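Local coordinates for autophagy-related protein 9 (Schizosaccharomyces pombe, PDB 7D0I) that scrambles phospholipids between membrane leaflets as a homotrimer with a central pore, supplying membrane for the growing autophagosome, at residues I370-T375 and L608-G613. The protein carries 1 engineered substitution. Sequence-based numbering, arbitrary orientation.
Sequences ILTHTT and LWEILG. With LMN (Lauryl Maltose Neopentyl Glycol), chain H.
His373 and Glu610 meet through one hydrogen bond, from His373 ND1 to Glu610 OE1, 2.8 Å long with an N-H...O angle of 159°. The oxygen sits at the edge of the imidazole, close to the ring plane. On the carboxylate the N-H arrives from the anti side, tilted 30° out of plane. The two planes are turned 48° apart. The Glu610 side chain leaves with CG anti to its backbone N and then bends at chi2, which brings the carboxylate round to the imidazole.

One face of the His373 ring carries sugar carbon C5 of a bound lauryl maltose neopentyl glycol, 3.7 Å above the ring plane and over its centre. Glu610 OE1 also lies 3.1 Å from hydroxyl oxygen OAU of the same detergent. Trp377 meets the His373 ring within the chain.

Thr372 and Glu610 run past each other in opposite directions, with Thr372 CG2 3.5 Å from Glu610 CD. Thr372 OG1 rests on the backbone of Gly613, which has no side chain there. At the other end of the contact, Ile370 CG2 reaches Trp609 CE3 at 3.9 Å, and the two side chains cross at about a right angle. Trp609 also makes a cation-pi contact with Arg368.

The contact joins the start of helix 373-382 to helix 603-624, which probably lies within the membrane without crossing it. Replacing His373 with an alanine would probably leave Glu610 without its imidazole partner and the detergent sugar without the ring beneath it. The buried carboxylate could favour a protonated imidazole. His373 and Glu610 thus supply part of the polar lining of this detergent pocket, a histidine-carboxylate pair that offers polar surface to a maltoside.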
ATOM      1  N   ILE A 370      46.074   2.906   7.147  1.00 31.76           N
ATOM      2  CA  ILE A 370      46.236   1.605   6.516  1.00 31.76           C
ATOM      3  C   ILE A 370      45.817   0.533   7.506  1.00 31.76           C
ATOM      4  O   ILE A 370      46.192   0.582   8.680  1.00 31.76           O
ATOM      5  CB  ILE A 370      47.682   1.376   6.037  1.00 31.76           C
ATOM      6  CG1 ILE A 370      48.684   1.903   7.067  1.00 31.76           C
ATOM      7  CG2 ILE A 370      47.889   2.004   4.670  1.00 31.76           C
ATOM      8  CD1 ILE A 370      49.229   0.841   7.989  1.00 31.76           C
ATOM      9  N   LEU A 371      45.032  -0.428   7.032  1.00 23.83           N
ATOM     10  CA  LEU A 371      44.599  -1.567   7.830  1.00 23.83           C
ATOM     11  C   LEU A 371      44.869  -2.814   6.998  1.00 23.83           C
ATOM     12  O   LEU A 371      43.992  -3.294   6.283  1.00 23.83           O
ATOM     13  CB  LEU A 371      43.137  -1.439   8.208  1.00 23.83           C
ATOM     14  CG  LEU A 371      42.556  -2.410   9.224  1.00 23.83           C
ATOM     15  CD1 LEU A 371      43.364  -2.409  10.493  1.00 23.83           C
ATOM     16  CD2 LEU A 371      41.154  -1.994   9.519  1.00 23.83           C
ATOM     17  N   THR A 372      46.088  -3.331   7.091  1.00 31.78           N
ATOM     18  CA  THR A 372      46.454  -4.555   6.404  1.00 31.78           C
ATOM     19  C   THR A 372      45.836  -5.747   7.125  1.00 31.78           C
ATOM     20  O   THR A 372      45.076  -5.599   8.080  1.00 31.78           O
ATOM     21  CB  THR A 372      47.972  -4.675   6.340  1.00 31.78           C
ATOM     22  OG1 THR A 372      48.542  -3.365   6.279  1.00 31.78           O
ATOM     23  CG2 THR A 372      48.396  -5.437   5.114  1.00 31.78           C
ATOM     24  N   HIS A 373      46.152  -6.953   6.663  1.00 38.31           N
ATOM     25  CA  HIS A 373      45.749  -8.128   7.418  1.00 38.31           C
ATOM     26  C   HIS A 373      46.696  -8.389   8.575  1.00 38.31           C
ATOM     27  O   HIS A 373      46.266  -8.886   9.621  1.00 38.31           O
ATOM     28  CB  HIS A 373      45.648  -9.351   6.505  1.00 38.31           C
ATOM     29  CG  HIS A 373      46.875  -9.608   5.686  1.00 38.31           C
ATOM     30  ND1 HIS A 373      47.025  -9.133   4.401  1.00 38.31           N
ATOM     31  CD2 HIS A 373      48.017 -10.273   5.976  1.00 38.31           C
ATOM     32  CE1 HIS A 373      48.203  -9.505   3.931  1.00 38.31           C
ATOM     33  NE2 HIS A 373      48.823 -10.200   4.867  1.00 38.31           N
ATOM     34  N   THR A 374      47.970  -8.036   8.430  1.00 34.59           N
ATOM     35  CA  THR A 374      48.887  -8.159   9.556  1.00 34.59           C
ATOM     36  C   THR A 374      48.580  -7.137  10.636  1.00 34.59           C
ATOM     37  O   THR A 374      48.787  -7.416  11.821  1.00 34.59           O
ATOM     38  CB  THR A 374      50.329  -8.004   9.099  1.00 34.59           C
ATOM     39  OG1 THR A 374      50.505  -6.703   8.531  1.00 34.59           O
ATOM     40  CG2 THR A 374      50.667  -9.053   8.072  1.00 34.59           C
ATOM     41  N   THR A 375      48.093  -5.955  10.259  1.00 31.67           N
ATOM     42  CA  THR A 375      47.686  -4.977  11.261  1.00 31.67           C
ATOM     43  C   THR A 375      46.596  -5.545  12.151  1.00 31.67           C
ATOM     44  O   THR A 375      46.660  -5.436  13.378  1.00 31.67           O
ATOM     45  CB  THR A 375      47.197  -3.695  10.595  1.00 31.67           C
ATOM     46  OG1 THR A 375      47.989  -3.421   9.436  1.00 31.67           O
ATOM     47  CG2 THR A 375      47.315  -2.538  11.551  1.00 31.67           C
ATOM     48  N   LEU A 608      49.910  -3.291  -3.749  1.00 36.52           N
ATOM     49  CA  LEU A 608      51.061  -2.500  -3.330  1.00 36.52           C
ATOM     50  C   LEU A 608      50.931  -2.075  -1.875  1.00 36.52           C
ATOM     51  O   LEU A 608      51.906  -2.114  -1.118  1.00 36.52           O
ATOM     52  CB  LEU A 608      51.224  -1.276  -4.226  1.00 36.52           C
ATOM     53  CG  LEU A 608      51.578  -1.543  -5.687  1.00 36.52           C
ATOM     54  CD1 LEU A 608      51.712  -0.235  -6.438  1.00 36.52           C
ATOM     55  CD2 LEU A 608      52.855  -2.351  -5.780  1.00 36.52           C
ATOM     56  N   TRP A 609      49.728  -1.685  -1.457  1.00 36.80           N
ATOM     57  CA  TRP A 609      49.557  -1.254  -0.079  1.00 36.80           C
ATOM     58  C   TRP A 609      49.500  -2.416   0.900  1.00 36.80           C
ATOM     59  O   TRP A 609      49.957  -2.276   2.030  1.00 36.80           O
ATOM     60  CB  TRP A 609      48.309  -0.393   0.053  1.00 36.80           C
ATOM     61  CG  TRP A 609      48.548   1.002  -0.369  1.00 36.80           C
ATOM     62  CD1 TRP A 609      48.046   1.622  -1.468  1.00 36.80           C
ATOM     63  CD2 TRP A 609      49.373   1.962   0.292  1.00 36.80           C
ATOM     64  NE1 TRP A 609      48.496   2.916  -1.526  1.00 36.80           N
ATOM     65  CE2 TRP A 609      49.312   3.147  -0.455  1.00 36.80           C
ATOM     66  CE3 TRP A 609      50.151   1.932   1.451  1.00 36.80           C
ATOM     67  CZ2 TRP A 609      50.003   4.291  -0.084  1.00 36.80           C
ATOM     68  CZ3 TRP A 609      50.833   3.066   1.814  1.00 36.80           C
ATOM     69  CH2 TRP A 609      50.757   4.231   1.050  1.00 36.80           C
ATOM     70  N   GLU A 610      48.963  -3.567   0.499  1.00 38.65           N
ATOM     71  CA  GLU A 610      48.996  -4.737   1.362  1.00 38.65           C
ATOM     72  C   GLU A 610      50.404  -5.276   1.523  1.00 38.65           C
ATOM     73  O   GLU A 610      50.651  -6.065   2.437  1.00 38.65           O
ATOM     74  CB  GLU A 610      48.091  -5.836   0.808  1.00 38.65           C
ATOM     75  CG  GLU A 610      47.548  -6.799   1.847  1.00 38.65           C
ATOM     76  CD  GLU A 610      46.268  -6.299   2.500  1.00 38.65           C
ATOM     77  OE1 GLU A 610      45.554  -7.110   3.125  1.00 38.65           O
ATOM     78  OE2 GLU A 610      45.970  -5.093   2.383  1.00 38.65           O
ATOM     79  N   ILE A 611      51.319  -4.895   0.638  1.00 41.93           N
ATOM     80  CA  ILE A 611      52.724  -5.250   0.813  1.00 41.93           C
ATOM     81  C   ILE A 611      53.472  -4.190   1.606  1.00 41.93           C
ATOM     82  O   ILE A 611      54.318  -4.514   2.441  1.00 41.93           O
ATOM     83  CB  ILE A 611      53.380  -5.495  -0.559  1.00 41.93           C
ATOM     84  CG1 ILE A 611      52.754  -6.712  -1.228  1.00 41.93           C
ATOM     85  CG2 ILE A 611      54.866  -5.695  -0.406  1.00 41.93           C
ATOM     86  CD1 ILE A 611      53.239  -6.938  -2.632  1.00 41.93           C
ATOM     87  N   LEU A 612      53.179  -2.911   1.376  1.00 41.49           N
ATOM     88  CA  LEU A 612      53.860  -1.861   2.121  1.00 41.49           C
ATOM     89  C   LEU A 612      53.378  -1.787   3.565  1.00 41.49           C
ATOM     90  O   LEU A 612      54.132  -1.369   4.452  1.00 41.49           O
ATOM     91  CB  LEU A 612      53.668  -0.518   1.422  1.00 41.49           C
ATOM     92  CG  LEU A 612      54.526   0.637   1.930  1.00 41.49           C
ATOM     93  CD1 LEU A 612      55.990   0.305   1.767  1.00 41.49           C
ATOM     94  CD2 LEU A 612      54.186   1.912   1.189  1.00 41.49           C
ATOM     95  N   GLY A 613      52.139  -2.202   3.830  1.00 39.05           N
ATOM     96  CA  GLY A 613      51.638  -2.172   5.188  1.00 39.05           C
ATOM     97  C   GLY A 613      52.246  -3.243   6.061  1.00 39.05           C
ATOM     98  O   GLY A 613      52.445  -3.030   7.256  1.00 39.05           O
TER
HETATM   99  C1  LMN H 802      45.553 -14.428   5.189  1.00 61.50           C
HETATM  100  O1  LMN H 802      45.448 -15.586   5.789  1.00 61.50           O
HETATM  101  C2  LMN H 802      44.345 -14.189   4.251  1.00 61.50           C
HETATM  102  O2  LMN H 802      43.196 -13.954   5.063  1.00 61.50           O
HETATM  103  C3  LMN H 802      44.503 -13.028   3.312  1.00 61.50           C
HETATM  104  O3  LMN H 802      43.486 -13.200   2.265  1.00 61.50           O
HETATM  105  C4  LMN H 802      45.823 -12.897   2.667  1.00 61.50           C
HETATM  106  O4  LMN H 802      45.969 -11.510   2.122  1.00 61.50           O
HETATM  107  C5  LMN H 802      46.949 -13.123   3.609  1.00 61.50           C
HETATM  108  O5  LMN H 802      46.820 -14.415   4.306  1.00 61.50           O
HETATM  109  C6  LMN H 802      48.282 -13.117   2.862  1.00 61.50           C
HETATM  110  O6  LMN H 802      49.314 -13.450   3.765  1.00 61.50           O
HETATM  111  CAA LMN H 802      56.750 -18.998   4.411  1.00 61.50           C
HETATM  112  CAB LMN H 802      51.387 -22.432  15.335  1.00 61.50           C
HETATM  113  OAI LMN H 802      46.044 -12.632  -3.213  1.00 61.50           O
HETATM  114  OAJ LMN H 802      36.423 -19.874   6.445  1.00 61.50           O
HETATM  115  OAL LMN H 802      43.827 -17.060   2.319  1.00 61.50           O
HETATM  116  OAN LMN H 802      39.689 -19.298   6.139  1.00 61.50           O
HETATM  117  OAP LMN H 802      42.268 -20.165   6.210  1.00 61.50           O
HETATM  118  OAQ LMN H 802      44.759 -10.047  -3.013  1.00 61.50           O
HETATM  119  OAR LMN H 802      35.486 -20.471   2.450  1.00 61.50           O
HETATM  120  OAS LMN H 802      42.809  -9.831  -1.019  1.00 61.50           O
HETATM  121  OAT LMN H 802      36.842 -19.079   0.444  1.00 61.50           O
HETATM  122  OAU LMN H 802      44.372  -9.546   1.639  1.00 61.50           O
HETATM  123  OAV LMN H 802      39.769 -18.782   1.426  1.00 61.50           O
HETATM  124  CAW LMN H 802      55.354 -18.534   3.941  1.00 61.50           C
HETATM  125  CAX LMN H 802      50.529 -21.567  14.387  1.00 61.50           C
HETATM  126  CAY LMN H 802      55.089 -17.100   4.470  1.00 61.50           C
HETATM  127  CAZ LMN H 802      50.745 -22.041  12.929  1.00 61.50           C
HETATM  128  CBA LMN H 802      53.578 -16.746   4.389  1.00 61.50           C
HETATM  129  CBB LMN H 802      49.901 -21.159  11.966  1.00 61.50           C
HETATM  130  CBC LMN H 802      52.714 -18.026   4.175  1.00 61.50           C
HETATM  131  CBD LMN H 802      48.388 -21.402  12.234  1.00 61.50           C
HETATM  132  CBE LMN H 802      51.384 -17.640   3.463  1.00 61.50           C
HETATM  133  CBF LMN H 802      47.612 -21.274  10.888  1.00 61.50           C
HETATM  134  CBG LMN H 802      50.763 -16.394   4.163  1.00 61.50           C
HETATM  135  CBH LMN H 802      46.960 -19.862  10.779  1.00 61.50           C
HETATM  136  CBI LMN H 802      49.937 -16.876   5.400  1.00 61.50           C
HETATM  137  CBJ LMN H 802      47.590 -19.111   9.562  1.00 61.50           C
HETATM  138  CBK LMN H 802      48.740 -17.764   4.909  1.00 61.50           C
HETATM  139  CBL LMN H 802      46.540 -18.100   8.977  1.00 61.50           C
HETATM  140  CBM LMN H 802      46.726 -12.394  -2.004  1.00 61.50           C
HETATM  141  CBN LMN H 802      36.277 -19.155   5.240  1.00 61.50           C
HETATM  142  CBP LMN H 802      42.576 -17.651   2.591  1.00 61.50           C
HETATM  143  CBQ LMN H 802      48.012 -18.386   6.153  1.00 61.50           C
HETATM  144  CBR LMN H 802      46.596 -17.026   7.822  1.00 61.50           C
HETATM  145  CBS LMN H 802      46.349 -16.584   5.281  1.00 61.50           C
HETATM  146  CBT LMN H 802      45.438 -18.793   6.274  1.00 61.50           C
HETATM  147  OBV LMN H 802      44.273 -18.382   7.009  1.00 61.50           O
HETATM  148  OBX LMN H 802      43.448 -18.052   4.815  1.00 61.50           O
HETATM  149  OBY LMN H 802      46.704 -10.969  -0.043  1.00 61.50           O
HETATM  150  OBZ LMN H 802      38.485 -19.360   4.254  1.00 61.50           O
HETATM  151  OCB LMN H 802      39.893 -17.449   3.793  1.00 61.50           O
HETATM  152  CCC LMN H 802      46.372 -11.028  -1.486  1.00 61.50           C
HETATM  153  CCD LMN H 802      37.080 -19.816   4.153  1.00 61.50           C
HETATM  154  CCF LMN H 802      42.284 -17.533   4.056  1.00 61.50           C
HETATM  155  CCH LMN H 802      40.774 -18.345   5.851  1.00 61.50           C
HETATM  156  CCJ LMN H 802      43.180 -17.954   6.247  1.00 61.50           C
HETATM  157  CCL LMN H 802      41.979 -18.812   6.592  1.00 61.50           C
HETATM  158  CCM LMN H 802      46.602 -17.702   6.390  1.00 61.50           C
HETATM  159  CCN LMN H 802      44.885 -10.760  -1.767  1.00 61.50           C
HETATM  160  CCO LMN H 802      36.461 -19.470   2.795  1.00 61.50           C
HETATM  161  CCQ LMN H 802      40.970 -18.254   4.394  1.00 61.50           C
HETATM  162  CCR LMN H 802      45.589 -11.467   0.792  1.00 61.50           C
HETATM  163  CCS LMN H 802      38.691 -18.100   3.500  1.00 61.50           C
HETATM  164  CCT LMN H 802      44.232  -9.963  -0.697  1.00 61.50           C
HETATM  165  CCU LMN H 802      37.491 -19.384   1.722  1.00 61.50           C
HETATM  166  CCV LMN H 802      44.340 -10.587   0.646  1.00 61.50           C
HETATM  167  CCW LMN H 802      38.520 -18.345   1.994  1.00 61.50           C